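PDB 3QQV: geranylgeranyl pyrophosphate synthase from Corynebacterium glutamicum, which probably catalyses the magnesium-dependent condensation of allylic diphosphates with isopentenyl diphosphate that lengthens prenyl chains in isoprenoid biosynthesis. Local coordinates for residues A126-H131 with D139-G144; F253-D258 with R282-A287. One frame throughout, in Å; residues are numbered along the deposited sequence.

How the interactions relate
Two ways of joining helices in an all-helical enzyme appear here. Interaction 1 comes first along the chain and closes before interaction 2 opens; their centres lie 31 Å apart, and their nearest atoms about 22 Å. Interaction 1 sets helix 123-128 and the short helix 130-134 against the start of helix 140-164, at the periphery of the chain and next to the second subunit. Interaction 2 is buried, pairing helix 236-263 with the start of helix 284-294 close to the bound dimethylallyl diphosphate and magnesium. They share no helix: one lies in the outer, dimer-facing part of the fold, the other beside the ligand-binding chamber.

Interaction 1 of 2, residues A126-H131 with D139-G144; sequences AVEADH and DPEHFG
Glu128 OE1 and Glu141 OE1 both form salt bridges with NH1 of Arg125, so a single guanidinium nitrogen holds two acidic side chains together where the end of helix 123-128 meets the start of helix 140-164. The two glutamates lie side by side and point the same way, with their carboxylate planes 71° apart. Glu128 OE2 comes within 4.0 Å of Glu141 OE1, a like-charge approach that Arg125 probably makes tolerable. The extended chain of Glu128, its CG anti to the backbone N (chi1 -172°), runs along the first turn of the opposing helix. On the way Glu128 CG passes 3.5 Å from Pro140 O, and farther out Glu128 OE1 lies 3.4 Å from Glu141 CG.

His131 is wedged between two different surfaces. Pro140 meets the edge of the imidazole, with His131 CD2 and Pro140 CG 3.6 Å apart, while Phe143 CD2 sits over one face, offset toward the rim. The two rings are oblique, their planes at 36° to each other. His131 NE2 is hydrogen-bonded to Glu137 O in the connecting loop, which should limit rotation of the ring. Deeper in, Val127 CG1 rests 3.7 Å from Gly144 CA and 4.0 Å from Phe143 CE2. Because Gly144 has no side chain, the backbones draw close, and Gly144 CA lies 4.6 Å from Glu128 CA.

Asp139 is the N-cap of helix 140-164, and its OD2 accepts a weak bond from His142 N. Phe143 also meets Tyr196 of the second subunit edge-to-face, and His131 packs on Ser199 of that subunit. Away from the annotated magnesium sites, the whole is a packed turn from helix 123-128 through the short helix 130-134 into helix 140-164, at the dimer-facing edge of the all-helical polyprenyl synthetase fold.

Interaction 2 of 2, residues F253-D258 with R282-A287; sequences FQLRDD and RTVLLA. With DMA (dimethylallyl diphosphate), chain D.
Asp258 and Thr283 pass flank to flank, heading opposite ways, the methyl of the threonine lying along the carboxylate with Thr283 CG2 3.4 Å from Asp258 OD1. Their polar atoms are used differently. Thr283 OG1, at chi1 62°, turns back to its own helix and caps it by accepting from Leu286 N at 3.0 Å. Asp258 OD2 addresses the same helix start through two waters, each donating to OD2 and accepting from backbone: one from Val284 N, the other from Leu285 N. The helix dipole would probably favour such a charge here. Asp258 OD1 takes Gln254 NE2 at 2.8 Å; the donor stands above the carboxylate plane, 43° out of it. Gln254 OE1 is hydrogen-bonded to Thr216 of helix 205-231.

Beside this polar bridge, Leu255 lies aslant Val284, with Leu255 CD2 3.9 Å from Val284 CB; Val333 and Ile337 of helix 329-346 also touch Leu255. Phe253 turns a ring edge toward dimethylallyl diphosphate, CZ 4.1 Å from its O2A, and a second such ligand lies about 6 Å from the Asp258 side chain. Asp257 and Asp258 probably correspond to the start of the second aspartate-rich motif of trans-prenyl synthases, beside the substrate chamber.

Interaction 1 of 2, residues A126-H131 with D139-G144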
ATOM      1  N   ALA A 126      16.013   7.758   6.918  1.00 74.37           N
ATOM      2  CA  ALA A 126      16.315   9.052   6.298  1.00 75.31           C
ATOM      3  C   ALA A 126      15.303  10.135   6.670  1.00 78.27           C
ATOM      4  O   ALA A 126      15.679  11.296   6.856  1.00 76.86           O
ATOM      5  CB  ALA A 126      16.424   8.912   4.785  1.00 72.24           C
ATOM      6  N   VAL A 127      14.029   9.751   6.775  1.00 81.76           N
ATOM      7  CA  VAL A 127      12.962  10.658   7.223  1.00 83.75           C
ATOM      8  C   VAL A 127      13.141  11.018   8.714  1.00 86.09           C
ATOM      9  O   VAL A 127      12.906  12.164   9.116  1.00 86.39           O
ATOM     10  CB  VAL A 127      11.535  10.083   6.913  1.00 82.85           C
ATOM     11  CG1 VAL A 127      10.434  10.907   7.582  1.00 75.55           C
ATOM     12  CG2 VAL A 127      11.286  10.045   5.410  1.00 83.09           C
ATOM     13  N   GLU A 128      13.584  10.040   9.509  1.00 88.47           N
ATOM     14  CA  GLU A 128      13.936  10.236  10.925  1.00 92.98           C
ATOM     15  C   GLU A 128      15.035  11.291  11.123  1.00 95.25           C
ATOM     16  O   GLU A 128      14.979  12.082  12.066  1.00 95.60           O
ATOM     17  CB  GLU A 128      14.369   8.902  11.540  1.00 93.08           C
ATOM     18  CG  GLU A 128      14.584   8.914  13.046  1.00 97.30           C
ATOM     19  CD  GLU A 128      14.905   7.537  13.605  1.00105.49           C
ATOM     20  OE1 GLU A 128      14.547   6.524  12.964  1.00110.63           O
ATOM     21  OE2 GLU A 128      15.505   7.469  14.697  1.00106.96           O
ATOM     22  N   ALA A 129      16.012  11.304  10.214  1.00 98.54           N
ATOM     23  CA  ALA A 129      17.125  12.259  10.241  1.00101.28           C
ATOM     24  C   ALA A 129      16.755  13.660   9.729  1.00103.90           C
ATOM     25  O   ALA A 129      17.505  14.618   9.935  1.00104.78           O
ATOM     26  CB  ALA A 129      18.319  11.701   9.466  1.00 99.54           C
ATOM     27  N   ASP A 130      15.612  13.770   9.056  1.00107.73           N
ATOM     28  CA  ASP A 130      15.059  15.069   8.660  1.00111.23           C
ATOM     29  C   ASP A 130      14.354  15.754   9.827  1.00112.71           C
ATOM     30  O   ASP A 130      14.256  16.983   9.868  1.00113.07           O
ATOM     31  CB  ASP A 130      14.086  14.912   7.490  1.00112.12           C
ATOM     32  CG  ASP A 130      14.682  15.357   6.173  1.00115.05           C
ATOM     33  OD1 ASP A 130      14.892  16.576   5.999  1.00118.64           O
ATOM     34  OD2 ASP A 130      14.930  14.492   5.309  1.00117.73           O
ATOM     35  N   HIS A 131      13.869  14.945  10.768  1.00114.75           N
ATOM     36  CA  HIS A 131      13.167  15.434  11.954  1.00117.22           C
ATOM     37  C   HIS A 131      14.138  15.912  13.042  1.00118.10           C
ATOM     38  O   HIS A 131      13.742  16.623  13.970  1.00118.26           O
ATOM     39  CB  HIS A 131      12.224  14.352  12.495  1.00116.89           C
ATOM     40  CG  HIS A 131      11.070  14.890  13.285  1.00117.76           C
ATOM     41  ND1 HIS A 131      10.232  15.874  12.804  1.00117.57           N
ATOM     42  CD2 HIS A 131      10.604  14.565  14.514  1.00117.32           C
ATOM     43  CE1 HIS A 131       9.307  16.141  13.709  1.00115.12           C
ATOM     44  NE2 HIS A 131       9.510  15.360  14.755  1.00116.33           N
ATOM     45  N   ASP A 139       8.053  11.782  18.435  1.00108.89           N
ATOM     46  CA  ASP A 139       9.115  10.789  18.244  1.00105.45           C
ATOM     47  C   ASP A 139       9.494  10.678  16.760  1.00103.58           C
ATOM     48  O   ASP A 139       8.648  10.315  15.937  1.00104.04           O
ATOM     49  CB  ASP A 139       8.657   9.428  18.802  1.00103.05           C
ATOM     50  CG  ASP A 139       9.703   8.327  18.643  1.00100.32           C
ATOM     51  OD1 ASP A 139      10.917   8.603  18.764  1.00 99.97           O
ATOM     52  OD2 ASP A 139       9.302   7.165  18.414  1.00 91.98           O
ATOM     53  N   PRO A 140      10.762  11.004  16.415  1.00101.59           N
ATOM     54  CA  PRO A 140      11.225  10.994  15.021  1.00 98.22           C
ATOM     55  C   PRO A 140      11.275   9.601  14.394  1.00 94.53           C
ATOM     56  O   PRO A 140      11.133   9.479  13.176  1.00 93.50           O
ATOM     57  CB  PRO A 140      12.640  11.585  15.112  1.00 99.15           C
ATOM     58  CG  PRO A 140      12.687  12.292  16.426  1.00 99.26           C
ATOM     59  CD  PRO A 140      11.824  11.473  17.325  1.00101.01           C
ATOM     60  N   GLU A 141      11.470   8.574  15.223  1.00 90.49           N
ATOM     61  CA  GLU A 141      11.547   7.187  14.762  1.00 87.72           C
ATOM     62  C   GLU A 141      10.195   6.655  14.288  1.00 84.57           C
ATOM     63  O   GLU A 141      10.110   5.994  13.249  1.00 82.41           O
ATOM     64  CB  GLU A 141      12.119   6.282  15.855  1.00 87.82           C
ATOM     65  CG  GLU A 141      12.632   4.945  15.338  1.00 96.58           C
ATOM     66  CD  GLU A 141      13.234   4.086  16.432  1.00105.94           C
ATOM     67  OE1 GLU A 141      14.479   4.050  16.538  1.00103.03           O
ATOM     68  OE2 GLU A 141      12.463   3.454  17.188  1.00106.52           O
ATOM     69  N   HIS A 142       9.150   6.946  15.063  1.00 80.40           N
ATOM     70  CA  HIS A 142       7.780   6.584  14.710  1.00 75.45           C
ATOM     71  C   HIS A 142       7.287   7.427  13.530  1.00 68.41           C
ATOM     72  O   HIS A 142       6.535   6.934  12.695  1.00 66.12           O
ATOM     73  CB  HIS A 142       6.853   6.743  15.919  1.00 74.66           C
ATOM     74  CG  HIS A 142       5.569   5.977  15.807  1.00 82.39           C
ATOM     75  ND1 HIS A 142       4.417   6.524  15.278  1.00 78.09           N
ATOM     76  CD2 HIS A 142       5.253   4.710  16.167  1.00 86.61           C
ATOM     77  CE1 HIS A 142       3.451   5.623  15.312  1.00 84.74           C
ATOM     78  NE2 HIS A 142       3.931   4.515  15.849  1.00 89.37           N
ATOM     79  N   PHE A 143       7.733   8.683  13.464  1.00 64.71           N
ATOM     80  CA  PHE A 143       7.407   9.592  12.362  1.00 63.64           C
ATOM     81  C   PHE A 143       8.024   9.137  11.034  1.00 65.65           C
ATOM     82  O   PHE A 143       7.394   9.256   9.983  1.00 66.85           O
ATOM     83  CB  PHE A 143       7.857  11.021  12.696  1.00 61.11           C
ATOM     84  CG  PHE A 143       7.626  12.023  11.583  1.00 59.64           C
ATOM     85  CD1 PHE A 143       6.334  12.409  11.223  1.00 65.36           C
ATOM     86  CD2 PHE A 143       8.707  12.597  10.912  1.00 66.34           C
ATOM     87  CE1 PHE A 143       6.119  13.342  10.200  1.00 66.25           C
ATOM     88  CE2 PHE A 143       8.505  13.535   9.884  1.00 59.08           C
ATOM     89  CZ  PHE A 143       7.208  13.911   9.533  1.00 66.28           C
ATOM     90  N   GLY A 144       9.255   8.629  11.099  1.00 63.30           N
ATOM     91  CA  GLY A 144       9.952   8.094   9.933  1.00 60.55           C
ATOM     92  C   GLY A 144       9.228   6.887   9.364  1.00 62.86           C
ATOM     93  O   GLY A 144       8.999   6.809   8.156  1.00 58.83           O
TER

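Interaction 2 of 2, residues F253-D258 with R282-A287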
ATOM      1  N   PHE A 253      17.794 -17.216  -7.999  1.00 39.80           N
ATOM      2  CA  PHE A 253      18.099 -15.814  -7.710  1.00 40.67           C
ATOM      3  C   PHE A 253      17.982 -15.500  -6.215  1.00 43.16           C
ATOM      4  O   PHE A 253      18.862 -14.847  -5.649  1.00 44.55           O
ATOM      5  CB  PHE A 253      17.179 -14.898  -8.535  1.00 44.84           C
ATOM      6  CG  PHE A 253      17.297 -13.429  -8.209  1.00 41.24           C
ATOM      7  CD1 PHE A 253      18.288 -12.649  -8.788  1.00 48.35           C
ATOM      8  CD2 PHE A 253      16.382 -12.814  -7.352  1.00 57.77           C
ATOM      9  CE1 PHE A 253      18.382 -11.278  -8.506  1.00 58.02           C
ATOM     10  CE2 PHE A 253      16.476 -11.450  -7.057  1.00 60.53           C
ATOM     11  CZ  PHE A 253      17.481 -10.682  -7.640  1.00 49.86           C
ATOM     12  N   GLN A 254      16.904 -15.961  -5.588  1.00 44.05           N
ATOM     13  CA  GLN A 254      16.714 -15.772  -4.157  1.00 47.88           C
ATOM     14  C   GLN A 254      17.741 -16.539  -3.333  1.00 46.24           C
ATOM     15  O   GLN A 254      18.282 -16.001  -2.372  1.00 45.18           O
ATOM     16  CB  GLN A 254      15.298 -16.174  -3.721  1.00 50.97           C
ATOM     17  CG  GLN A 254      14.985 -15.863  -2.249  1.00 55.32           C
ATOM     18  CD  GLN A 254      15.285 -14.427  -1.876  1.00 57.83           C
ATOM     19  OE1 GLN A 254      14.878 -13.503  -2.570  1.00 62.96           O
ATOM     20  NE2 GLN A 254      16.008 -14.232  -0.780  1.00 65.67           N
ATOM     21  N   LEU A 255      17.993 -17.791  -3.713  1.00 41.46           N
ATOM     22  CA  LEU A 255      19.015 -18.608  -3.050  1.00 45.70           C
ATOM     23  C   LEU A 255      20.392 -17.956  -3.120  1.00 41.34           C
ATOM     24  O   LEU A 255      21.124 -17.955  -2.124  1.00 45.15           O
ATOM     25  CB  LEU A 255      19.044 -20.044  -3.598  1.00 42.30           C
ATOM     26  CG  LEU A 255      17.805 -20.922  -3.392  1.00 41.26           C
ATOM     27  CD1 LEU A 255      17.963 -22.258  -4.087  1.00 37.80           C
ATOM     28  CD2 LEU A 255      17.483 -21.124  -1.919  1.00 43.61           C
ATOM     29  N   ARG A 256      20.723 -17.360  -4.272  1.00 40.41           N
ATOM     30  CA  ARG A 256      21.964 -16.594  -4.410  1.00 41.70           C
ATOM     31  C   ARG A 256      21.992 -15.390  -3.475  1.00 48.71           C
ATOM     32  O   ARG A 256      23.025 -15.109  -2.850  1.00 49.25           O
ATOM     33  CB  ARG A 256      22.203 -16.152  -5.861  1.00 37.92           C
ATOM     34  CG  ARG A 256      23.386 -15.167  -6.067  1.00 40.08           C
ATOM     35  CD  ARG A 256      24.761 -15.795  -5.693  1.00 41.61           C
ATOM     36  NE  ARG A 256      24.955 -17.041  -6.422  1.00 45.31           N
ATOM     37  CZ  ARG A 256      25.689 -18.073  -6.019  1.00 43.65           C
ATOM     38  NH1 ARG A 256      26.364 -18.028  -4.876  1.00 46.33           N
ATOM     39  NH2 ARG A 256      25.757 -19.158  -6.784  1.00 41.57           N
ATOM     40  N   ASP A 257      20.862 -14.691  -3.371  1.00 48.12           N
ATOM     41  CA  ASP A 257      20.792 -13.520  -2.510  1.00 54.39           C
ATOM     42  C   ASP A 257      20.835 -13.855  -1.027  1.00 47.20           C
ATOM     43  O   ASP A 257      21.347 -13.062  -0.244  1.00 47.89           O
ATOM     44  CB  ASP A 257      19.611 -12.620  -2.873  1.00 57.02           C
ATOM     45  CG  ASP A 257      19.925 -11.727  -4.062  1.00 71.59           C
ATOM     46  OD1 ASP A 257      20.305 -12.264  -5.125  1.00 80.01           O
ATOM     47  OD2 ASP A 257      19.819 -10.490  -3.934  1.00 85.71           O
ATOM     48  N   ASP A 258      20.315 -15.026  -0.663  1.00 47.25           N
ATOM     49  CA  ASP A 258      20.487 -15.584   0.683  1.00 52.28           C
ATOM     50  C   ASP A 258      21.948 -15.832   1.029  1.00 52.94           C
ATOM     51  O   ASP A 258      22.389 -15.484   2.126  1.00 53.33           O
ATOM     52  CB  ASP A 258      19.715 -16.893   0.836  1.00 53.24           C
ATOM     53  CG  ASP A 258      18.217 -16.702   0.744  1.00 56.82           C
ATOM     54  OD1 ASP A 258      17.729 -15.578   0.997  1.00 59.70           O
ATOM     55  OD2 ASP A 258      17.526 -17.688   0.420  1.00 59.08           O
ATOM     56  N   ARG A 282      14.572 -16.263   7.817  1.00 60.91           N
ATOM     57  CA  ARG A 282      14.436 -17.718   7.765  1.00 62.90           C
ATOM     58  C   ARG A 282      14.637 -18.252   6.344  1.00 64.39           C
ATOM     59  O   ARG A 282      13.695 -18.703   5.679  1.00 62.80           O
ATOM     60  CB  ARG A 282      13.098 -18.189   8.353  1.00 65.13           C
ATOM     61  CG  ARG A 282      12.631 -17.469   9.627  1.00 71.05           C
ATOM     62  CD  ARG A 282      13.634 -17.477  10.791  1.00 65.88           C
ATOM     63  NE  ARG A 282      13.847 -18.804  11.364  1.00 70.59           N
ATOM     64  CZ  ARG A 282      14.539 -19.040  12.479  1.00 72.76           C
ATOM     65  NH1 ARG A 282      14.680 -20.284  12.912  1.00 53.46           N
ATOM     66  NH2 ARG A 282      15.092 -18.043  13.166  1.00 71.04           N
ATOM     67  N   THR A 283      15.891 -18.211   5.903  1.00 61.61           N
ATOM     68  CA  THR A 283      16.280 -18.644   4.571  1.00 57.36           C
ATOM     69  C   THR A 283      16.307 -20.165   4.484  1.00 57.71           C
ATOM     70  O   THR A 283      16.220 -20.850   5.508  1.00 62.04           O
ATOM     71  CB  THR A 283      17.662 -18.079   4.216  1.00 58.07           C
ATOM     72  OG1 THR A 283      18.637 -18.584   5.143  1.00 61.37           O
ATOM     73  CG2 THR A 283      17.645 -16.553   4.289  1.00 56.12           C
ATOM     74  N   VAL A 284      16.408 -20.692   3.262  1.00 53.65           N
ATOM     75  CA  VAL A 284      16.625 -22.123   3.039  1.00 50.46           C
ATOM     76  C   VAL A 284      18.014 -22.534   3.579  1.00 51.96           C
ATOM     77  O   VAL A 284      18.166 -23.610   4.165  1.00 56.42           O
ATOM     78  CB  VAL A 284      16.464 -22.490   1.535  1.00 53.54           C
ATOM     79  CG1 VAL A 284      17.055 -23.863   1.210  1.00 46.89           C
ATOM     80  CG2 VAL A 284      14.998 -22.443   1.128  1.00 54.17           C
ATOM     81  N   LEU A 285      18.999 -21.656   3.395  1.00 48.77           N
ATOM     82  CA  LEU A 285      20.345 -21.832   3.940  1.00 51.91           C
ATOM     83  C   LEU A 285      20.332 -22.108   5.453  1.00 56.16           C
ATOM     84  O   LEU A 285      20.937 -23.084   5.905  1.00 54.19           O
ATOM     85  CB  LEU A 285      21.215 -20.607   3.643  1.00 47.63           C
ATOM     86  CG  LEU A 285      22.589 -20.555   4.331  1.00 51.33           C
ATOM     87  CD1 LEU A 285      23.575 -21.547   3.708  1.00 44.20           C
ATOM     88  CD2 LEU A 285      23.163 -19.152   4.326  1.00 44.49           C
ATOM     89  N   LEU A 286      19.625 -21.260   6.204  1.00 57.29           N
ATOM     90  CA  LEU A 286      19.498 -21.389   7.662  1.00 59.53           C
ATOM     91  C   LEU A 286      18.770 -22.660   8.087  1.00 60.54           C
ATOM     92  O   LEU A 286      19.182 -23.322   9.042  1.00 63.06           O
ATOM     93  CB  LEU A 286      18.802 -20.159   8.255  1.00 60.26           C
ATOM     94  CG  LEU A 286      18.644 -20.072   9.780  1.00 64.42           C
ATOM     95  CD1 LEU A 286      19.996 -19.877  10.458  1.00 56.45           C
ATOM     96  CD2 LEU A 286      17.677 -18.953  10.168  1.00 57.38           C
ATOM     97  N   ALA A 287      17.697 -22.990   7.369  1.00 61.65           N
ATOM     98  CA  ALA A 287      16.916 -24.202   7.617  1.00 61.00           C
ATOM     99  C   ALA A 287      17.751 -25.459   7.437  1.00 60.19           C
ATOM    100  O   ALA A 287      17.684 -26.367   8.266  1.00 60.95           O
ATOM    101  CB  ALA A 287      15.691 -24.252   6.708  1.00 58.97           C
TER
HETATM  102  C1  DMA D 383      15.322  -7.239  -3.922  1.00 79.35           C
HETATM  103  O1  DMA D 383      15.554  -7.323  -5.315  1.00 80.59           O
HETATM  104  C2  DMA D 383      15.762  -8.518  -3.306  1.00 72.86           C
HETATM  105  C3  DMA D 383      14.978  -9.571  -3.266  1.00 81.28           C
HETATM  106  C4  DMA D 383      13.619  -9.530  -3.836  1.00 88.65           C
HETATM  107  C5  DMA D 383      15.498 -10.823  -2.655  1.00 87.55           C
HETATM  108  PA  DMA D 383      16.682  -6.530  -6.055  1.00 81.64           P
HETATM  109  O1A DMA D 383      16.329  -6.587  -7.467  1.00 75.75           O
HETATM  110  O2A DMA D 383      17.895  -7.187  -5.584  1.00 82.92           O
HETATM  111  O3A DMA D 383      16.628  -5.024  -5.505  1.00 80.28           O
HETATM  112  PB  DMA D 383      17.037  -3.679  -6.226  1.00 79.78           P
HETATM  113  O1B DMA D 383      17.748  -2.964  -5.183  1.00 71.00           O
HETATM  114  O2B DMA D 383      15.779  -3.026  -6.606  1.00 72.83           O
HETATM  115  O3B DMA D 383      17.810  -4.026  -7.416  1.00 76.43           O
HETATM  116  O   HOH W   1      15.477 -19.127   1.066  1.00 53.37           O
HETATM  117  O   HOH W   2      19.013 -20.063   1.098  1.00 67.32           O